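Local coordinates for protein branched-chain-amino-acid aminotransferase (Pseudomonas aeruginosa, PDB 6NST) that probably catalyses the reversible transfer of an amino group between leucine, isoleucine or valine and 2-oxoglutarate, with pyridoxal phosphate as cofactor, at residues E39-Y44 against A96-M101; G219-T224 against T255-E260; V261-E266 against K283-Y288; F147-V152 against Y165-L170. The protein carries 1 engineered substitution. All blocks are in the same frame, centred on the assembly; numbering follows the deposited sequence.

Interaction 1. Residues E39-Y44 against A96-M101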
loop_
_atom_site.group_PDB
_atom_site.type_symbol
_atom_site.label_atom_id
_atom_site.label_comp_id
_atom_site.label_asym_id
_atom_site.label_seq_id
_atom_site.Cartn_x
_atom_site.Cartn_y
_atom_site.Cartn_z
ATOM N N GLU A 39 -13.424 26.413 10.122
ATOM C CA GLU A 39 -12.155 26.903 10.635
ATOM C C GLU A 39 -12.217 26.976 12.152
ATOM O O GLU A 39 -13.292 27.040 12.754
ATOM C CB GLU A 39 -11.802 28.281 10.057
ATOM C CG GLU A 39 -11.087 28.234 8.716
ATOM C CD GLU A 39 -9.747 27.524 8.803
ATOM O OE1 GLU A 39 -9.440 26.714 7.901
ATOM O OE2 GLU A 39 -9.007 27.769 9.780
ATOM N N GLY A 40 -11.038 26.948 12.765
ATOM C CA GLY A 40 -10.902 27.204 14.183
ATOM C C GLY A 40 -10.022 28.416 14.395
ATOM O O GLY A 40 -8.852 28.414 14.005
ATOM N N VAL A 41 -10.580 29.470 14.985
ATOM C CA VAL A 41 -9.885 30.742 15.125
ATOM C C VAL A 41 -9.948 31.176 16.582
ATOM O O VAL A 41 -10.923 30.904 17.291
ATOM C CB VAL A 41 -10.488 31.824 14.198
ATOM C CG1 VAL A 41 -9.521 32.980 14.027
ATOM C CG2 VAL A 41 -10.854 31.228 12.843
ATOM N N ARG A 42 -8.893 31.850 17.033
ATOM C CA ARG A 42 -8.793 32.323 18.406
ATOM C C ARG A 42 -8.720 33.843 18.439
ATOM O O ARG A 42 -8.082 34.466 17.583
ATOM C CB ARG A 42 -7.564 31.740 19.113
ATOM C CG ARG A 42 -7.711 30.292 19.544
ATOM C CD ARG A 42 -8.686 30.140 20.699
ATOM N NE ARG A 42 -8.182 30.754 21.922
ATOM C CZ ARG A 42 -7.314 30.174 22.745
ATOM N NH1 ARG A 42 -6.912 30.806 23.838
ATOM N NH2 ARG A 42 -6.846 28.963 22.474
ATOM N N ALA A 43 -9.380 34.431 19.433
ATOM C CA ALA A 43 -9.229 35.840 19.763
ATOM C C ALA A 43 -8.617 35.933 21.152
ATOM O O ALA A 43 -9.103 35.293 22.090
ATOM C CB ALA A 43 -10.571 36.578 19.714
ATOM N N TYR A 44 -7.548 36.713 21.277
ATOM C CA TYR A 44 -6.821 36.847 22.528
ATOM C C TYR A 44 -6.952 38.258 23.086
ATOM O O TYR A 44 -7.216 39.222 22.361
ATOM C CB TYR A 44 -5.339 36.506 22.346
ATOM C CG TYR A 44 -5.073 35.036 22.152
ATOM C CD1 TYR A 44 -4.862 34.202 23.240
ATOM C CD2 TYR A 44 -5.032 34.482 20.881
ATOM C CE1 TYR A 44 -4.619 32.857 23.067
ATOM C CE2 TYR A 44 -4.786 33.136 20.701
ATOM C CZ TYR A 44 -4.583 32.327 21.796
ATOM O OH TYR A 44 -4.340 30.983 21.619
ATOM N N ALA A 96 -11.918 34.452 22.835
ATOM C CA ALA A 96 -12.914 33.544 22.291
ATOM C C ALA A 96 -12.278 32.565 21.320
ATOM O O ALA A 96 -11.211 32.816 20.751
ATOM C CB ALA A 96 -14.041 34.312 21.593
ATOM N N TYR A 97 -12.961 31.439 21.148
ATOM C CA TYR A 97 -12.736 30.529 20.038
ATOM C C TYR A 97 -13.830 30.776 19.010
ATOM O O TYR A 97 -15.014 30.825 19.359
ATOM C CB TYR A 97 -12.751 29.073 20.510
ATOM C CG TYR A 97 -12.568 28.047 19.413
ATOM C CD1 TYR A 97 -11.303 27.584 19.072
ATOM C CD2 TYR A 97 -13.662 27.529 18.730
ATOM C CE1 TYR A 97 -11.134 26.642 18.073
ATOM C CE2 TYR A 97 -13.502 26.589 17.733
ATOM C CZ TYR A 97 -12.238 26.149 17.408
ATOM O OH TYR A 97 -12.080 25.211 16.413
ATOM N N ILE A 98 -13.434 30.946 17.754
ATOM C CA ILE A 98 -14.357 31.287 16.680
ATOM C C ILE A 98 -14.489 30.088 15.756
ATOM O O ILE A 98 -13.492 29.441 15.412
ATOM C CB ILE A 98 -13.887 32.530 15.905
ATOM C CG1 ILE A 98 -13.226 33.525 16.858
ATOM C CG2 ILE A 98 -15.062 33.178 15.192
ATOM C CD1 ILE A 98 -12.488 34.642 16.156
ATOM N N ARG A 99 -15.725 29.796 15.351
ATOM C CA ARG A 99 -16.032 28.684 14.457
ATOM C C ARG A 99 -16.714 29.236 13.211
ATOM O O ARG A 99 -17.954 29.302 13.141
ATOM C CB ARG A 99 -16.900 27.638 15.158
ATOM C CG ARG A 99 -17.369 26.495 14.262
ATOM C CD ARG A 99 -16.214 25.850 13.521
ATOM N NE ARG A 99 -15.264 25.216 14.429
ATOM C CZ ARG A 99 -15.352 23.954 14.836
ATOM N NH1 ARG A 99 -16.352 23.189 14.418
ATOM N NH2 ARG A 99 -14.442 23.457 15.662
ATOM N N PRO A 100 -15.942 29.676 12.218
ATOM C CA PRO A 100 -16.528 29.929 10.897
ATOM C C PRO A 100 -16.797 28.598 10.211
ATOM O O PRO A 100 -15.949 27.704 10.219
ATOM C CB PRO A 100 -15.446 30.737 10.166
ATOM C CG PRO A 100 -14.427 31.107 11.219
ATOM C CD PRO A 100 -14.516 30.038 12.262
ATOM N N MET A 101 -17.987 28.463 9.634
ATOM C CA MET A 101 -18.386 27.186 9.060
ATOM C C MET A 101 -19.246 27.424 7.829
ATOM O O MET A 101 -20.213 28.190 7.878
ATOM C CB MET A 101 -19.132 26.330 10.092
ATOM C CG MET A 101 -19.190 24.851 9.751
ATOM S SD MET A 101 -20.662 24.400 8.819
ATOM C CE MET A 101 -21.892 24.405 10.121
#
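Val41 and Ile98 face each other as a hydrogen-bonded pair in an antiparallel ladder, where strand 36-46 lies beside strand 96-104 in the antiparallel sheet of this class IV aminotransferase. Backbone bonds set the register. Ile98 N reaches Val41 O at 2.6 Å, and Val41 N returns a bond to Ile98 O. Ala43 and Ala96 repeat the same double exchange, while Arg42 and Tyr97 form the non-hydrogen-bonded pair between them. Beyond the regular ladder, Glu39 N still finds Pro100 O at 2.8 Å, which ties down the loop residue whose side chain comes within about 4 Å of that of Lys160, the likely cofactor lysine. The Glu39 carboxylate turns away from the ladder to Arg61 and His58.

Apolar packing occupies the face that carries Val41, Ala43, Ala96 and Ile98. Val41 CB meets Ile98 CB at 3.9 Å, and the CG2 branch, anti to its own carbonyl carbon, crosses the Pro100 ring at about a right angle to touch CD. Thr84 and Val88 of helix 77-89 pack on Ile98.

Polar and aromatic groups take the other face. Arg42 CD comes to the edge of the Tyr97 ring, 4.0 Å from CD1. The Arg99 chain, bent at chi2 and chi3, brings NH2 to Tyr97 OH at 3.0 Å, nearly straight at 174° and in the guanidinium plane; Tyr33 and His32 of the second subunit are further partners of this arginine. On the same side, Tyr97 OH lies 3.2 Å from Gly40 CA.

Interaction 2. Residues G219-T224 against T255-E260. With SO4 (sulfate ion), chain G.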
loop_
_atom_site.group_PDB
_atom_site.type_symbol
_atom_site.label_atom_id
_atom_site.label_comp_id
_atom_site.label_asym_id
_atom_site.label_seq_id
_atom_site.Cartn_x
_atom_site.Cartn_y
_atom_site.Cartn_z
ATOM N N GLY A 219 -1.069 23.046 9.302
ATOM C CA GLY A 219 -1.633 23.836 10.382
ATOM C C GLY A 219 -1.051 25.238 10.429
ATOM O O GLY A 219 0.155 25.445 10.275
ATOM N N ILE A 220 -1.932 26.217 10.647
ATOM C CA ILE A 220 -1.493 27.604 10.762
ATOM C C ILE A 220 -0.595 27.780 11.978
ATOM O O ILE A 220 0.404 28.505 11.924
ATOM C CB ILE A 220 -2.710 28.544 10.803
ATOM C CG1 ILE A 220 -3.447 28.512 9.461
ATOM C CG2 ILE A 220 -2.288 29.967 11.154
ATOM C CD1 ILE A 220 -4.665 29.404 9.408
ATOM N N THR A 221 -0.924 27.112 13.089
ATOM C CA THR A 221 -0.065 27.172 14.267
ATOM C C THR A 221 1.282 26.520 13.991
ATOM O O THR A 221 2.320 26.987 14.474
ATOM C CB THR A 221 -0.748 26.496 15.455
ATOM O OG1 THR A 221 -2.082 27.000 15.592
ATOM C CG2 THR A 221 0.024 26.766 16.741
ATOM N N ARG A 222 1.282 25.430 13.222
ATOM C CA ARG A 222 2.537 24.838 12.776
ATOM C C ARG A 222 3.349 25.834 11.958
ATOM O O ARG A 222 4.571 25.926 12.113
ATOM C CB ARG A 222 2.251 23.575 11.964
ATOM C CG ARG A 222 3.462 22.974 11.279
ATOM C CD ARG A 222 3.038 21.889 10.299
ATOM N NE ARG A 222 4.184 21.188 9.732
ATOM C CZ ARG A 222 4.865 21.605 8.671
ATOM N NH1 ARG A 222 4.518 22.728 8.054
ATOM N NH2 ARG A 222 5.896 20.898 8.229
ATOM N N ASN A 223 2.681 26.602 11.093
ATOM C CA ASN A 223 3.387 27.582 10.272
ATOM C C ASN A 223 3.962 28.708 11.123
ATOM O O ASN A 223 5.044 29.227 10.824
ATOM C CB ASN A 223 2.453 28.143 9.201
ATOM C CG ASN A 223 3.139 29.151 8.299
ATOM O OD1 ASN A 223 3.238 30.333 8.629
ATOM N ND2 ASN A 223 3.617 28.686 7.150
ATOM N N THR A 224 3.251 29.106 12.183
ATOM C CA THR A 224 3.775 30.140 13.068
ATOM C C THR A 224 4.999 29.646 13.827
ATOM O O THR A 224 5.943 30.411 14.059
ATOM C CB THR A 224 2.697 30.603 14.049
ATOM O OG1 THR A 224 2.332 29.517 14.908
ATOM C CG2 THR A 224 1.470 31.083 13.305
ATOM N N THR A 255 1.010 21.360 18.270
ATOM C CA THR A 255 0.633 22.719 17.912
ATOM C C THR A 255 -0.751 22.711 17.284
ATOM O O THR A 255 -1.087 21.809 16.510
ATOM C CB THR A 255 1.629 23.366 16.942
ATOM O OG1 THR A 255 1.667 22.618 15.720
ATOM C CG2 THR A 255 3.017 23.415 17.557
ATOM N N GLY A 256 -1.543 23.717 17.621
ATOM C CA GLY A 256 -2.883 23.845 17.078
ATOM C C GLY A 256 -3.504 25.134 17.567
ATOM O O GLY A 256 -3.021 25.763 18.515
ATOM N N THR A 257 -4.586 25.530 16.895
ATOM C CA THR A 257 -5.277 26.754 17.286
ATOM C C THR A 257 -5.843 26.641 18.695
ATOM O O THR A 257 -5.735 27.581 19.491
ATOM C CB THR A 257 -6.390 27.078 16.290
ATOM O OG1 THR A 257 -5.824 27.305 14.993
ATOM C CG2 THR A 257 -7.137 28.324 16.721
ATOM N N ALA A 258 -6.453 25.500 19.024
ATOM C CA ALA A 258 -6.990 25.322 20.366
ATOM C C ALA A 258 -5.940 24.812 21.342
ATOM O O ALA A 258 -5.983 25.160 22.527
ATOM C CB ALA A 258 -8.186 24.371 20.332
ATOM N N ALA A 259 -4.987 24.013 20.871
ATOM C CA ALA A 259 -3.956 23.440 21.727
ATOM C C ALA A 259 -2.751 24.352 21.916
ATOM O O ALA A 259 -1.932 24.084 22.803
ATOM C CB ALA A 259 -3.485 22.096 21.159
ATOM N N GLU A 260 -2.628 25.416 21.118
ATOM C CA GLU A 260 -1.483 26.323 21.174
ATOM C C GLU A 260 -0.181 25.538 21.065
ATOM O O GLU A 260 0.140 25.018 19.993
ATOM C CB GLU A 260 -1.530 27.159 22.454
ATOM C CG GLU A 260 -2.921 27.711 22.738
ATOM C CD GLU A 260 -2.948 28.710 23.873
ATOM O OE1 GLU A 260 -2.431 29.832 23.689
ATOM O OE2 GLU A 260 -3.481 28.371 24.950
HETATM S S SO4 G . -4.352 24.774 13.186
HETATM O O1 SO4 G . -4.423 25.450 11.894
HETATM O O2 SO4 G . -5.544 25.085 13.963
HETATM O O3 SO4 G . -4.266 23.328 12.983
HETATM O O4 SO4 G . -3.168 25.235 13.906
HETATM O O HOH W 1 -0.708 23.089 13.759
#
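Thr221 and Gly256 bring their CA atoms to 5.2 Å where the first turn of helix 220-231 meets the end of strand 251-256. Together the two backbones form an anion-binding cup at a helix N-terminus, with Gly219 in the N-cap position, and a sulfate ion fills it. In relatives of this family the cofactor phosphate sits in such a cup, so the sulfate, probably from the crystallisation liquor, is consistent with a mimic of that group.

The helix side grips two of the sulfate oxygens. Ile220 N donates to O1 at 2.9 Å and Thr221 N to O4 at 3.0 Å, both from amides of the first helical turn, whose dipole would be expected to favour an anion. Thr221 OG1, anti to its carbonyl carbon (chi1 -50°), stands beside its own backbone N and next to the same oxygen, adding a second bond to O4 at 2.7 Å. From the loop that follows the strand, Thr257 N donates to O2 at 3.1 Å; its hydroxyl also approaches O2, too closely for the exact length to be trusted. Arg61 NH2 also bonds the sulfate.

Direct packing between the segments is slight and centres on Thr221, whose CG2 touches Thr255 CB at 3.8 Å. A water hydrogen-bonds to Thr255 OG1 and may also donate to sulfate O4, with a weak further bond from Arg222 N. The Arg222 guanidinium itself leads away to Glu238. Farther along the turn, Thr224 OG1 folds back on its own helix and donates to Thr221 O at 2.6 Å, tilted 26° from the carbonyl plane.

Interaction 3. Residues V261-E266 against K283-Y288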
loop_
_atom_site.group_PDB
_atom_site.type_symbol
_atom_site.label_atom_id
_atom_site.label_comp_id
_atom_site.label_asym_id
_atom_site.label_seq_id
_atom_site.Cartn_x
_atom_site.Cartn_y
_atom_site.Cartn_z
ATOM N N VAL A 261 0.575 25.446 22.155
ATOM C CA VAL A 261 1.771 24.607 22.227
ATOM C C VAL A 261 1.602 23.722 23.454
ATOM O O VAL A 261 1.739 24.190 24.591
ATOM C CB VAL A 261 3.065 25.424 22.307
ATOM C CG1 VAL A 261 4.268 24.497 22.384
ATOM C CG2 VAL A 261 3.183 26.356 21.111
ATOM N N THR A 262 1.297 22.445 23.236
ATOM C CA THR A 262 1.074 21.508 24.331
ATOM C C THR A 262 2.224 20.515 24.399
ATOM O O THR A 262 2.411 19.729 23.457
ATOM C CB THR A 262 -0.255 20.774 24.147
ATOM O OG1 THR A 262 -1.334 21.718 24.193
ATOM C CG2 THR A 262 -0.447 19.735 25.240
ATOM N N PRO A 263 3.017 20.511 25.467
ATOM C CA PRO A 263 4.131 19.561 25.553
ATOM C C PRO A 263 3.640 18.126 25.661
ATOM O O PRO A 263 2.528 17.851 26.120
ATOM C CB PRO A 263 4.869 19.989 26.829
ATOM C CG PRO A 263 4.420 21.398 27.084
ATOM C CD PRO A 263 3.013 21.465 26.588
ATOM N N ILE A 264 4.497 17.205 25.229
ATOM C CA ILE A 264 4.218 15.773 25.258
ATOM C C ILE A 264 5.279 15.117 26.125
ATOM O O ILE A 264 6.466 15.138 25.781
ATOM C CB ILE A 264 4.218 15.159 23.851
ATOM C CG1 ILE A 264 3.148 15.807 22.971
ATOM C CG2 ILE A 264 4.021 13.655 23.932
ATOM C CD1 ILE A 264 3.285 15.460 21.501
ATOM N N ARG A 265 4.857 14.530 27.241
ATOM C CA ARG A 265 5.810 13.911 28.152
ATOM C C ARG A 265 5.934 12.406 27.969
ATOM O O ARG A 265 6.955 11.836 28.372
ATOM C CB ARG A 265 5.431 14.209 29.607
ATOM C CG ARG A 265 4.090 13.652 30.032
ATOM C CD ARG A 265 3.839 13.929 31.504
ATOM N NE ARG A 265 2.508 13.498 31.917
ATOM C CZ ARG A 265 2.224 12.282 32.369
ATOM N NH1 ARG A 265 3.182 11.370 32.468
ATOM N NH2 ARG A 265 0.982 11.979 32.720
ATOM N N GLU A 266 4.943 11.756 27.360
ATOM C CA GLU A 266 4.923 10.304 27.266
ATOM C C GLU A 266 4.191 9.887 25.998
ATOM O O GLU A 266 3.156 10.462 25.656
ATOM C CB GLU A 266 4.243 9.683 28.492
ATOM C CG GLU A 266 4.459 8.190 28.642
ATOM C CD GLU A 266 3.474 7.559 29.607
ATOM O OE1 GLU A 266 2.252 7.701 29.387
ATOM O OE2 GLU A 266 3.920 6.923 30.584
ATOM N N LYS A 283 10.661 27.598 25.326
ATOM C CA LYS A 283 10.941 28.851 24.633
ATOM C C LYS A 283 9.959 29.088 23.492
ATOM O O LYS A 283 9.512 30.222 23.276
ATOM C CB LYS A 283 12.382 28.859 24.123
ATOM C CG LYS A 283 13.418 29.061 25.222
ATOM C CD LYS A 283 14.837 29.089 24.675
ATOM C CE LYS A 283 15.306 27.703 24.266
ATOM N NZ LYS A 283 16.726 27.707 23.814
ATOM N N LEU A 284 9.605 28.034 22.753
ATOM C CA LEU A 284 8.648 28.193 21.662
ATOM C C LEU A 284 7.238 28.415 22.195
ATOM O O LEU A 284 6.466 29.195 21.624
ATOM C CB LEU A 284 8.693 26.976 20.738
ATOM C CG LEU A 284 10.019 26.752 20.005
ATOM C CD1 LEU A 284 9.945 25.525 19.109
ATOM C CD2 LEU A 284 10.404 27.985 19.199
ATOM N N GLN A 285 6.883 27.734 23.287
ATOM C CA GLN A 285 5.598 27.988 23.929
ATOM C C GLN A 285 5.518 29.423 24.434
ATOM O O GLN A 285 4.498 30.098 24.252
ATOM C CB GLN A 285 5.385 27.000 25.075
ATOM C CG GLN A 285 3.989 27.004 25.660
ATOM C CD GLN A 285 3.843 26.019 26.800
ATOM O OE1 GLN A 285 4.660 25.996 27.722
ATOM N NE2 GLN A 285 2.806 25.190 26.742
ATOM N N LYS A 286 6.591 29.908 25.063
ATOM C CA LYS A 286 6.631 31.296 25.510
ATOM C C LYS A 286 6.506 32.250 24.331
ATOM O O LYS A 286 5.731 33.214 24.374
ATOM C CB LYS A 286 7.927 31.554 26.279
ATOM C CG LYS A 286 8.159 33.008 26.660
ATOM C CD LYS A 286 7.287 33.426 27.829
ATOM C CE LYS A 286 7.657 34.819 28.315
ATOM N NZ LYS A 286 9.108 34.921 28.642
ATOM N N ALA A 287 7.261 31.991 23.260
ATOM C CA ALA A 287 7.232 32.872 22.099
ATOM C C ALA A 287 5.852 32.897 21.453
ATOM O O ALA A 287 5.393 33.952 20.998
ATOM C CB ALA A 287 8.291 32.439 21.085
ATOM N N TYR A 288 5.170 31.751 21.408
ATOM C CA TYR A 288 3.847 31.721 20.794
ATOM C C TYR A 288 2.820 32.446 21.658
ATOM O O TYR A 288 1.973 33.181 21.137
ATOM C CB TYR A 288 3.410 30.280 20.532
ATOM C CG TYR A 288 2.044 30.183 19.890
ATOM C CD1 TYR A 288 1.881 30.387 18.526
ATOM C CD2 TYR A 288 0.915 29.896 20.649
ATOM C CE1 TYR A 288 0.631 30.307 17.933
ATOM C CE2 TYR A 288 -0.337 29.812 20.067
ATOM C CZ TYR A 288 -0.472 30.018 18.709
ATOM O OH TYR A 288 -1.716 29.935 18.127
#
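Gln285 NE2 is a doubly engaged amide nitrogen, bonded to Val261 O across this contact and to Leu136 O beyond it. The bond to Val261 O is short, 2.6 Å, and approaches nearly along the C=O axis, yet it is bent at the hydrogen (135°) and its acceptor lies 26° out of the glutamine amide plane. That compromise fits an amide shared between two carbonyls. Gln285 OE1 is taken by Arg277, and the engagement of both ends defines the amide's orientation and should restrain its rotation. The side chain leaves the helix with CG anti to the backbone N (chi1 -170°) and runs extended beyond it, which carries the amide straight to the chain at Val261.

The place it reaches is a corner. At Val261 the chain turns into strand 262-267, which pairs antiparallel with strand 251-256 in the mixed sheet, and helix 279-292 packs against the bend.

The alkyl part of Gln285 packs on Val261. That valine points at the helix and crosses Gln285 obliquely: CB lies 3.8 Å from Gln285 CG, and CG1 is the same distance from Gln285 CB. The other branch, CG2, reaches farther along the helix to touch Tyr288 CB at 4.0 Å. Phe253 of strand 251-256 also packs on Val261. Pro263 meets the glutamine at about a right angle, its CD 3.7 Å from Gln285 NE2. The Tyr288 ring continues inward to helix 220-231, where it rests on Thr221, Thr224, Ile225 and Leu228.

Interaction 4. Residues F147-V152 against Y165-L170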
loop_
_atom_site.group_PDB
_atom_site.type_symbol
_atom_site.label_atom_id
_atom_site.label_comp_id
_atom_site.label_asym_id
_atom_site.label_seq_id
_atom_site.Cartn_x
_atom_site.Cartn_y
_atom_site.Cartn_z
ATOM N N PHE A 147 -6.229 3.744 14.496
ATOM C CA PHE A 147 -6.880 4.204 13.279
ATOM C C PHE A 147 -5.857 4.911 12.398
ATOM O O PHE A 147 -5.133 5.798 12.863
ATOM C CB PHE A 147 -8.039 5.150 13.599
ATOM C CG PHE A 147 -9.141 4.514 14.393
ATOM C CD1 PHE A 147 -10.169 3.838 13.755
ATOM C CD2 PHE A 147 -9.155 4.598 15.775
ATOM C CE1 PHE A 147 -11.185 3.252 14.482
ATOM C CE2 PHE A 147 -10.169 4.013 16.508
ATOM C CZ PHE A 147 -11.186 3.342 15.861
ATOM N N THR A 148 -5.802 4.515 11.131
ATOM C CA THR A 148 -4.884 5.140 10.190
ATOM C C THR A 148 -5.389 6.525 9.801
ATOM O O THR A 148 -6.588 6.728 9.590
ATOM C CB THR A 148 -4.731 4.260 8.950
ATOM O OG1 THR A 148 -4.303 2.951 9.347
ATOM C CG2 THR A 148 -3.714 4.846 7.992
ATOM N N ARG A 149 -4.469 7.483 9.721
ATOM C CA ARG A 149 -4.830 8.846 9.358
ATOM C C ARG A 149 -5.267 8.906 7.891
ATOM O O ARG A 149 -5.067 7.970 7.113
ATOM C CB ARG A 149 -3.657 9.793 9.627
ATOM C CG ARG A 149 -4.022 11.277 9.709
ATOM C CD ARG A 149 -5.199 11.526 10.642
ATOM N NE ARG A 149 -5.479 12.951 10.805
ATOM C CZ ARG A 149 -6.485 13.440 11.525
ATOM N NH1 ARG A 149 -7.318 12.620 12.151
ATOM N NH2 ARG A 149 -6.661 14.751 11.618
ATOM N N HIS A 150 -5.875 10.033 7.521
ATOM C CA HIS A 150 -6.495 10.180 6.210
ATOM C C HIS A 150 -5.497 9.942 5.081
ATOM O O HIS A 150 -4.305 10.237 5.195
ATOM C CB HIS A 150 -7.109 11.574 6.070
ATOM C CG HIS A 150 -8.393 11.747 6.819
ATOM N ND1 HIS A 150 -9.557 11.103 6.457
ATOM C CD2 HIS A 150 -8.700 12.498 7.904
ATOM C CE1 HIS A 150 -10.524 11.445 7.290
ATOM N NE2 HIS A 150 -10.031 12.292 8.177
ATOM N N HIS A 151 -6.012 9.411 3.974
ATOM C CA HIS A 151 -5.232 9.104 2.781
ATOM C C HIS A 151 -5.354 10.257 1.793
ATOM O O HIS A 151 -6.462 10.728 1.518
ATOM C CB HIS A 151 -5.728 7.797 2.159
ATOM C CG HIS A 151 -4.909 7.313 1.003
ATOM N ND1 HIS A 151 -5.007 7.856 -0.260
ATOM C CD2 HIS A 151 -4.001 6.313 0.912
ATOM C CE1 HIS A 151 -4.182 7.224 -1.074
ATOM N NE2 HIS A 151 -3.560 6.283 -0.389
ATOM N N VAL A 152 -4.214 10.696 1.249
ATOM C CA VAL A 152 -4.168 11.922 0.453
ATOM C C VAL A 152 -5.019 11.850 -0.805
ATOM O O VAL A 152 -5.316 12.889 -1.403
ATOM C CB VAL A 152 -2.713 12.270 0.078
ATOM C CG1 VAL A 152 -1.902 12.568 1.324
ATOM C CG2 VAL A 152 -2.088 11.138 -0.725
ATOM N N TYR A 165 -13.571 14.800 9.967
ATOM C CA TYR A 165 -13.163 14.726 11.363
ATOM C C TYR A 165 -13.816 13.579 12.124
ATOM O O TYR A 165 -13.726 13.542 13.355
ATOM C CB TYR A 165 -13.440 16.060 12.063
ATOM C CG TYR A 165 -12.350 17.073 11.801
ATOM C CD1 TYR A 165 -12.279 17.747 10.589
ATOM C CD2 TYR A 165 -11.376 17.333 12.754
ATOM C CE1 TYR A 165 -11.277 18.664 10.338
ATOM C CE2 TYR A 165 -10.370 18.249 12.513
ATOM C CZ TYR A 165 -10.325 18.911 11.303
ATOM O OH TYR A 165 -9.325 19.823 11.060
ATOM N N ILE A 166 -14.467 12.646 11.427
ATOM C CA ILE A 166 -14.850 11.389 12.064
ATOM C C ILE A 166 -13.607 10.642 12.527
ATOM O O ILE A 166 -13.563 10.101 13.639
ATOM C CB ILE A 166 -15.692 10.532 11.101
ATOM C CG1 ILE A 166 -17.040 11.194 10.821
ATOM C CG2 ILE A 166 -15.886 9.131 11.663
ATOM C CD1 ILE A 166 -17.905 10.403 9.867
ATOM N N ASN A 167 -12.573 10.614 11.683
ATOM C CA ASN A 167 -11.353 9.886 12.008
ATOM C C ASN A 167 -10.674 10.467 13.243
ATOM O O ASN A 167 -10.100 9.728 14.051
ATOM C CB ASN A 167 -10.411 9.908 10.804
ATOM C CG ASN A 167 -9.157 9.089 11.025
ATOM O OD1 ASN A 167 -8.105 9.629 11.366
ATOM N ND2 ASN A 167 -9.261 7.780 10.827
ATOM N N SER A 168 -10.736 11.788 13.411
ATOM C CA SER A 168 -10.168 12.412 14.601
ATOM C C SER A 168 -10.953 12.035 15.852
ATOM O O SER A 168 -10.363 11.792 16.910
ATOM C CB SER A 168 -10.130 13.931 14.427
ATOM O OG SER A 168 -9.366 14.294 13.289
ATOM N N MET A 169 -12.284 11.981 15.751
ATOM C CA MET A 169 -13.099 11.606 16.902
ATOM C C MET A 169 -12.879 10.149 17.288
ATOM O O MET A 169 -12.822 9.819 18.478
ATOM C CB MET A 169 -14.578 11.860 16.609
ATOM C CG MET A 169 -14.952 13.325 16.490
ATOM S SD MET A 169 -16.720 13.543 16.218
ATOM C CE MET A 169 -17.387 12.765 17.688
ATOM N N LEU A 170 -12.769 9.264 16.295
ATOM C CA LEU A 170 -12.516 7.856 16.585
ATOM C C LEU A 170 -11.180 7.674 17.292
ATOM O O LEU A 170 -11.067 6.872 18.226
ATOM C CB LEU A 170 -12.555 7.039 15.292
ATOM C CG LEU A 170 -13.927 6.917 14.622
ATOM C CD1 LEU A 170 -13.823 6.188 13.289
ATOM C CD2 LEU A 170 -14.904 6.206 15.547
#
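Arg149 NH1 donates two hydrogen bonds to the start of helix 166-177, to Ser168 OG at 2.9 Å and to Asn167 OD1 at 3.2 Å. Helix 166-177 is the helical limb of a beta-alpha-beta crossover, since the strands before and after it, 140-145 and 182-186, run parallel and adjacent; residues 147-152 begin the long loop that leads into it. The serine oxygen lies in the guanidinium plane, whereas Asn167 OD1 sits 21° out of it but is met on a lone pair. A bend at chi2 brings the end of Arg149 back toward the helix although CB sets off away from it. Its NE makes a salt bridge with Glu194, so both NE and NH1 of the guanidinium have partners.

Asn167, its CG anti to the backbone N, reaches across to the loop with both ends of its amide. ND2 makes a weak bond to Thr148 O at 3.1 Å and a further bond to Ile154 O of the second subunit, which places this amide at a subunit boundary. Asn167 CG lies over one face of the His150 ring, the ring and amide planes 53° apart; His150 NE2 comes 3.6 Å from Asn167 CB and is itself bonded to Ala164 O.

Farther out the contact becomes apolar. Leu170 CB sits over the centre of the Phe147 ring, 3.9 Å from its centroid and 8° off the normal, a clear CH-pi contact. Arg243 of the fourth subunit makes a cation-pi contact with the same ring. At the rim, Phe147 CE2 lies 3.5 Å from Leu170 O.

In the fold
Interactions 1 and 2, with centres 12 Å apart, touch directly: Tyr44 OH makes a weak bond to Glu260 OE1 at 3.0 Å, and Arg42 packs on Thr257. Both contacts border the likely cofactor lysine, Lys160, interaction 1 through Glu39 and interaction 2 through Thr257, whose side chain is about 5 Å from that of the lysine; no pyridoxal phosphate is attached here. Interaction 3 adjoins interaction 2 at a centre distance of 11 Å, with Tyr288 CE2 3.8 Å from Glu260 CB. Interaction 4 lies 19 Å from interaction 2 and touches none of the others, but Lys160 falls in the loop between its two segments, and it shares with interaction 1 a border on the second subunit.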